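Long-range contacts in 2,3-bisphosphoglycerate-independent phosphoglycerate mutase (Pyrococcus horikoshii, PDB 2ZKT), which probably interconverts 2-phosphoglycerate and 3-phosphoglycerate in glycolysis, as a metal-binding phosphoglycerate mutase that works without 2,3-bisphosphoglycerate: residues L29-T34 and L315-I320; V249-L254 and V266-G271. All coordinates share one frame; numbering follows the deposited sequence.

Contact 1. Residues L29-T34 and L315-I320; sequences LEYANT and LKAELI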
loop_
_atom_site.group_PDB
_atom_site.type_symbol
_atom_site.label_atom_id
_atom_site.label_comp_id
_atom_site.label_asym_id
_atom_site.label_seq_id
_atom_site.Cartn_x
_atom_site.Cartn_y
_atom_site.Cartn_z
ATOM N N LEU B 29 -4.571 -2.357 -5.759
ATOM C CA LEU B 29 -3.422 -1.561 -6.177
ATOM C C LEU B 29 -3.432 -0.171 -5.558
ATOM O O LEU B 29 -2.383 0.344 -5.180
ATOM C CB LEU B 29 -3.376 -1.418 -7.711
ATOM C CG LEU B 29 -2.352 -0.377 -8.233
ATOM C CD1 LEU B 29 -0.961 -0.641 -7.652
ATOM C CD2 LEU B 29 -2.314 -0.435 -9.761
ATOM N N GLU B 30 -4.614 0.430 -5.449
ATOM C CA GLU B 30 -4.715 1.769 -4.880
ATOM C C GLU B 30 -4.499 1.708 -3.367
ATOM O O GLU B 30 -3.698 2.469 -2.808
ATOM C CB GLU B 30 -6.085 2.388 -5.223
ATOM C CG GLU B 30 -6.268 2.650 -6.718
ATOM C CD GLU B 30 -7.721 2.910 -7.114
ATOM O OE1 GLU B 30 -8.634 2.360 -6.445
ATOM O OE2 GLU B 30 -7.952 3.651 -8.111
ATOM N N TYR B 31 -5.202 0.764 -2.731
ATOM C CA TYR B 31 -5.150 0.526 -1.282
ATOM C C TYR B 31 -3.731 0.156 -0.812
ATOM O O TYR B 31 -3.243 0.686 0.174
ATOM C CB TYR B 31 -6.125 -0.613 -0.928
ATOM C CG TYR B 31 -6.190 -0.984 0.542
ATOM C CD1 TYR B 31 -6.950 -0.230 1.441
ATOM C CD2 TYR B 31 -5.505 -2.102 1.034
ATOM C CE1 TYR B 31 -7.028 -0.577 2.790
ATOM C CE2 TYR B 31 -5.578 -2.459 2.388
ATOM C CZ TYR B 31 -6.342 -1.691 3.258
ATOM O OH TYR B 31 -6.428 -2.032 4.600
ATOM N N ALA B 32 -3.084 -0.761 -1.535
ATOM C CA ALA B 32 -1.736 -1.222 -1.198
ATOM C C ALA B 32 -0.743 -0.076 -1.103
ATOM O O ALA B 32 -0.784 0.851 -1.896
ATOM C CB ALA B 32 -1.257 -2.238 -2.247
ATOM N N ASN B 33 0.155 -0.142 -0.123
ATOM C CA ASN B 33 1.172 0.890 0.048
ATOM C C ASN B 33 2.279 0.603 -0.976
ATOM O O ASN B 33 3.044 -0.355 -0.830
ATOM C CB ASN B 33 1.723 0.840 1.484
ATOM C CG ASN B 33 2.809 1.874 1.736
ATOM O OD1 ASN B 33 2.663 3.043 1.382
ATOM N ND2 ASN B 33 3.900 1.446 2.365
ATOM N N THR B 34 2.355 1.444 -2.009
ATOM C CA THR B 34 3.333 1.276 -3.088
ATOM C C THR B 34 4.085 2.575 -3.382
ATOM O O THR B 34 3.975 3.135 -4.481
ATOM C CB THR B 34 2.623 0.830 -4.385
ATOM O OG1 THR B 34 1.695 1.855 -4.790
ATOM C CG2 THR B 34 1.838 -0.464 -4.153
ATOM N N LEU B 315 -4.926 -9.848 0.558
ATOM C CA LEU B 315 -3.772 -10.651 0.169
ATOM C C LEU B 315 -3.174 -10.111 -1.126
ATOM O O LEU B 315 -1.950 -9.944 -1.229
ATOM C CB LEU B 315 -4.181 -12.121 -0.028
ATOM C CG LEU B 315 -3.067 -13.034 -0.564
ATOM C CD1 LEU B 315 -1.842 -12.926 0.346
ATOM C CD2 LEU B 315 -3.560 -14.481 -0.641
ATOM N N LYS B 316 -4.036 -9.838 -2.112
ATOM C CA LYS B 316 -3.572 -9.313 -3.399
ATOM C C LYS B 316 -2.844 -7.989 -3.164
ATOM O O LYS B 316 -1.760 -7.766 -3.703
ATOM C CB LYS B 316 -4.751 -9.112 -4.365
ATOM C CG LYS B 316 -4.353 -8.591 -5.747
ATOM C CD LYS B 316 -5.558 -8.617 -6.702
ATOM C CE LYS B 316 -5.215 -8.039 -8.073
ATOM N NZ LYS B 316 -6.346 -8.195 -9.031
ATOM N N ALA B 317 -3.440 -7.120 -2.342
ATOM C CA ALA B 317 -2.822 -5.831 -2.032
ATOM C C ALA B 317 -1.465 -6.087 -1.352
ATOM O O ALA B 317 -0.472 -5.410 -1.642
ATOM C CB ALA B 317 -3.739 -5.002 -1.108
ATOM N N GLU B 318 -1.434 -7.071 -0.453
ATOM C CA GLU B 318 -0.204 -7.429 0.259
ATOM C C GLU B 318 0.873 -7.862 -0.763
ATOM O O GLU B 318 2.049 -7.489 -0.652
ATOM C CB GLU B 318 -0.502 -8.572 1.251
ATOM C CG GLU B 318 0.532 -8.768 2.362
ATOM C CD GLU B 318 1.843 -9.366 1.865
ATOM O OE1 GLU B 318 1.818 -10.493 1.311
ATOM O OE2 GLU B 318 2.897 -8.707 2.036
ATOM N N LEU B 319 0.457 -8.640 -1.767
ATOM C CA LEU B 319 1.387 -9.092 -2.796
ATOM C C LEU B 319 1.858 -7.949 -3.706
ATOM O O LEU B 319 3.001 -7.923 -4.157
ATOM C CB LEU B 319 0.700 -10.177 -3.621
ATOM C CG LEU B 319 0.537 -11.465 -2.804
ATOM C CD1 LEU B 319 -0.390 -12.482 -3.473
ATOM C CD2 LEU B 319 1.866 -12.179 -2.547
ATOM N N ILE B 320 0.924 -7.006 -4.015
ATOM C CA ILE B 320 1.349 -5.860 -4.819
ATOM C C ILE B 320 2.418 -5.055 -4.074
ATOM O O ILE B 320 3.277 -4.404 -4.664
ATOM C CB ILE B 320 0.133 -4.965 -5.170
ATOM C CG1 ILE B 320 -0.821 -5.699 -6.136
ATOM C CG2 ILE B 320 0.616 -3.681 -5.882
ATOM C CD1 ILE B 320 -2.124 -4.921 -6.412
#
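Ile320 meets Leu29 with both of its branches. Its CD1 lies 3.6 Å from the backbone N of Leu29, while its CG2 faces Leu29 CD1 at 3.9 Å, and the two side chains cross at about a right angle. The same CG2 touches Thr34 CG2, again at 3.9 Å. A chi1 of -68° sets CG2 opposite the backbone N and CG1 beside it; an extended chi2 of 174° carries CD1 out to the Leu29 backbone. An alanine here would remove both branches, which would probably leave a gap between helix 313-331 and the Leu29 and Thr34 side chains. One helical turn before Ile320, Ala317 meets Ala32, and the two small residues let the backbones close in: Ala32 CB reaches Ala317 O at 3.3 Å, and their CA atoms are 4.8 Å apart. Ala317 CB also sits at the edge of the Tyr31 ring, 4.0 Å from CD2. No hydrogen bond joins the two segments, but Glu321 accepts one from Asn33 N. Tyr31 packs on Pro35 of the second subunit. The contact sets the short helix 28-31 and the turn after it against helix 313-331, whose Ile320 also touches Thr304 of helix 303-309.

Contact 2. Residues V249-L254 and V266-G271; sequences VIAVAL and VYTPEG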
loop_
_atom_site.group_PDB
_atom_site.type_symbol
_atom_site.label_atom_id
_atom_site.label_comp_id
_atom_site.label_asym_id
_atom_site.label_seq_id
_atom_site.Cartn_x
_atom_site.Cartn_y
_atom_site.Cartn_z
ATOM N N VAL B 249 12.984 -12.607 -16.910
ATOM C CA VAL B 249 13.012 -13.278 -15.613
ATOM C C VAL B 249 11.589 -13.802 -15.427
ATOM O O VAL B 249 10.668 -13.036 -15.136
ATOM C CB VAL B 249 13.352 -12.287 -14.479
ATOM C CG1 VAL B 249 13.254 -12.986 -13.129
ATOM C CG2 VAL B 249 14.742 -11.724 -14.692
ATOM N N ILE B 250 11.403 -15.109 -15.598
ATOM C CA ILE B 250 10.064 -15.680 -15.502
ATOM C C ILE B 250 10.042 -17.030 -14.791
ATOM O O ILE B 250 10.992 -17.806 -14.891
ATOM C CB ILE B 250 9.493 -15.870 -16.918
ATOM C CG1 ILE B 250 9.770 -14.606 -17.750
ATOM C CG2 ILE B 250 8.001 -16.211 -16.848
ATOM C CD1 ILE B 250 9.455 -14.753 -19.221
ATOM N N ALA B 251 8.945 -17.313 -14.087
ATOM C CA ALA B 251 8.806 -18.583 -13.377
ATOM C C ALA B 251 7.689 -19.445 -13.980
ATOM O O ALA B 251 7.913 -20.612 -14.324
ATOM C CB ALA B 251 8.544 -18.333 -11.876
ATOM N N VAL B 252 6.491 -18.875 -14.118
ATOM C CA VAL B 252 5.359 -19.623 -14.673
ATOM C C VAL B 252 5.661 -20.174 -16.068
ATOM O O VAL B 252 6.140 -19.454 -16.951
ATOM C CB VAL B 252 4.093 -18.752 -14.749
ATOM C CG1 VAL B 252 2.870 -19.624 -15.014
ATOM C CG2 VAL B 252 3.928 -17.989 -13.456
ATOM N N ALA B 253 5.367 -21.463 -16.248
ATOM C CA ALA B 253 5.613 -22.171 -17.505
ATOM C C ALA B 253 5.019 -21.504 -18.758
ATOM O O ALA B 253 5.735 -21.230 -19.730
ATOM C CB ALA B 253 5.088 -23.609 -17.387
ATOM N N LEU B 254 3.708 -21.259 -18.732
ATOM C CA LEU B 254 3.026 -20.665 -19.880
ATOM C C LEU B 254 3.630 -19.346 -20.376
ATOM O O LEU B 254 3.701 -19.105 -21.586
ATOM C CB LEU B 254 1.539 -20.468 -19.556
ATOM C CG LEU B 254 0.672 -19.966 -20.717
ATOM C CD1 LEU B 254 0.854 -20.862 -21.936
ATOM C CD2 LEU B 254 -0.790 -19.934 -20.285
ATOM N N VAL B 266 14.963 -16.852 -21.698
ATOM C CA VAL B 266 14.327 -16.922 -20.388
ATOM C C VAL B 266 15.190 -17.444 -19.235
ATOM O O VAL B 266 15.927 -18.422 -19.374
ATOM C CB VAL B 266 13.012 -17.744 -20.475
ATOM C CG1 VAL B 266 12.363 -17.865 -19.099
ATOM C CG2 VAL B 266 12.052 -17.056 -21.446
ATOM N N TYR B 267 15.083 -16.759 -18.095
ATOM C CA TYR B 267 15.818 -17.102 -16.883
ATOM C C TYR B 267 14.839 -17.269 -15.732
ATOM O O TYR B 267 13.831 -16.558 -15.651
ATOM C CB TYR B 267 16.804 -15.990 -16.511
ATOM C CG TYR B 267 17.923 -15.796 -17.508
ATOM C CD1 TYR B 267 17.753 -14.966 -18.621
ATOM C CD2 TYR B 267 19.155 -16.434 -17.342
ATOM C CE1 TYR B 267 18.777 -14.777 -19.542
ATOM C CE2 TYR B 267 20.196 -16.251 -18.265
ATOM C CZ TYR B 267 20.001 -15.419 -19.363
ATOM O OH TYR B 267 21.019 -15.226 -20.281
ATOM N N THR B 268 15.146 -18.215 -14.847
ATOM C CA THR B 268 14.332 -18.475 -13.666
ATOM C C THR B 268 15.340 -18.581 -12.523
ATOM O O THR B 268 15.887 -19.653 -12.260
ATOM C CB THR B 268 13.564 -19.802 -13.787
ATOM O OG1 THR B 268 12.891 -19.861 -15.059
ATOM C CG2 THR B 268 12.536 -19.921 -12.662
ATOM N N PRO B 269 15.611 -17.459 -11.835
ATOM C CA PRO B 269 16.573 -17.465 -10.727
ATOM C C PRO B 269 16.145 -18.358 -9.562
ATOM O O PRO B 269 14.973 -18.739 -9.449
ATOM C CB PRO B 269 16.648 -15.986 -10.338
ATOM C CG PRO B 269 15.247 -15.526 -10.580
ATOM C CD PRO B 269 14.933 -16.148 -11.930
ATOM N N GLU B 270 17.113 -18.693 -8.703
ATOM C CA GLU B 270 16.868 -19.537 -7.536
ATOM C C GLU B 270 15.811 -18.903 -6.626
ATOM O O GLU B 270 15.972 -17.762 -6.182
ATOM C CB GLU B 270 18.170 -19.725 -6.743
ATOM C CG GLU B 270 19.276 -20.458 -7.499
ATOM C CD GLU B 270 18.952 -21.926 -7.743
ATOM O OE1 GLU B 270 18.691 -22.653 -6.754
ATOM O OE2 GLU B 270 18.961 -22.356 -8.921
ATOM N N GLY B 271 14.731 -19.640 -6.355
ATOM C CA GLY B 271 13.684 -19.120 -5.484
ATOM C C GLY B 271 12.392 -18.693 -6.174
ATOM O O GLY B 271 11.332 -18.643 -5.535
#
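Ile250 and Val266 stand at about a right angle, the branch point of one against a methyl of the other: Ile250 CB lies 4.1 Å from Val266 CG1, and Ile250 CD1 is equally far from Val266 CG2. Val249 and Pro269 form a second crossed pair, in which Val249 CG1 touches Pro269 CD at 3.8 Å and reaches CG of the same ring. With CG1 turned opposite the backbone N (chi1 175°), Val249 presents that methyl to the proline. A single parallel bridge, Val249 with Tyr267, ends strands 246-249 and 265-267 and puts both side chains on the face covered by helix 280-291, while Ile250 and Val266 touch Ala259 of helix 253-261. That helix joins the strands as a beta-alpha-beta unit, and 265-267 is an outermost strand of the mixed sheet within this chain. Ile250 N donates to Tyr267 O at 2.8 Å, with an N-H...O angle of 162°, and Val249 CA adds a CH...O contact to the same oxygen. As the chains leave the sheet, a side chain takes over from the backbone: Thr268 OG1 gives its proton to Ile250 O, 2.8 Å away and almost in line with the C=O bond (172° at the oxygen), while Thr268 CG2 rests 4.0 Å from Ala251 CA. The Tyr267 ring leads away from 249-254 to Lys286 and Leu290, and its hydroxyl is hydrogen-bonded to that of Tyr294.

The two show how contacts of one fold can differ in sequence separation and in chemistry. Contact 1 joins segments 281 residues apart, is almost wholly buried although its centre is about 20 Å from that of the chain, and relies on apolar side chains between a long helix and a short one with its following loop, beside the second subunit. Contact 2 joins segments only 12 residues apart at a sheet edge; its centre is about 10 Å from the chain centre, yet it is partly exposed, and backbone and hydroxyl hydrogen bonds supplement its apolar pairs. They share no helix or strand, their nearest atoms lie about 12 Å apart, and contact 2 falls within the chain spanned by contact 1.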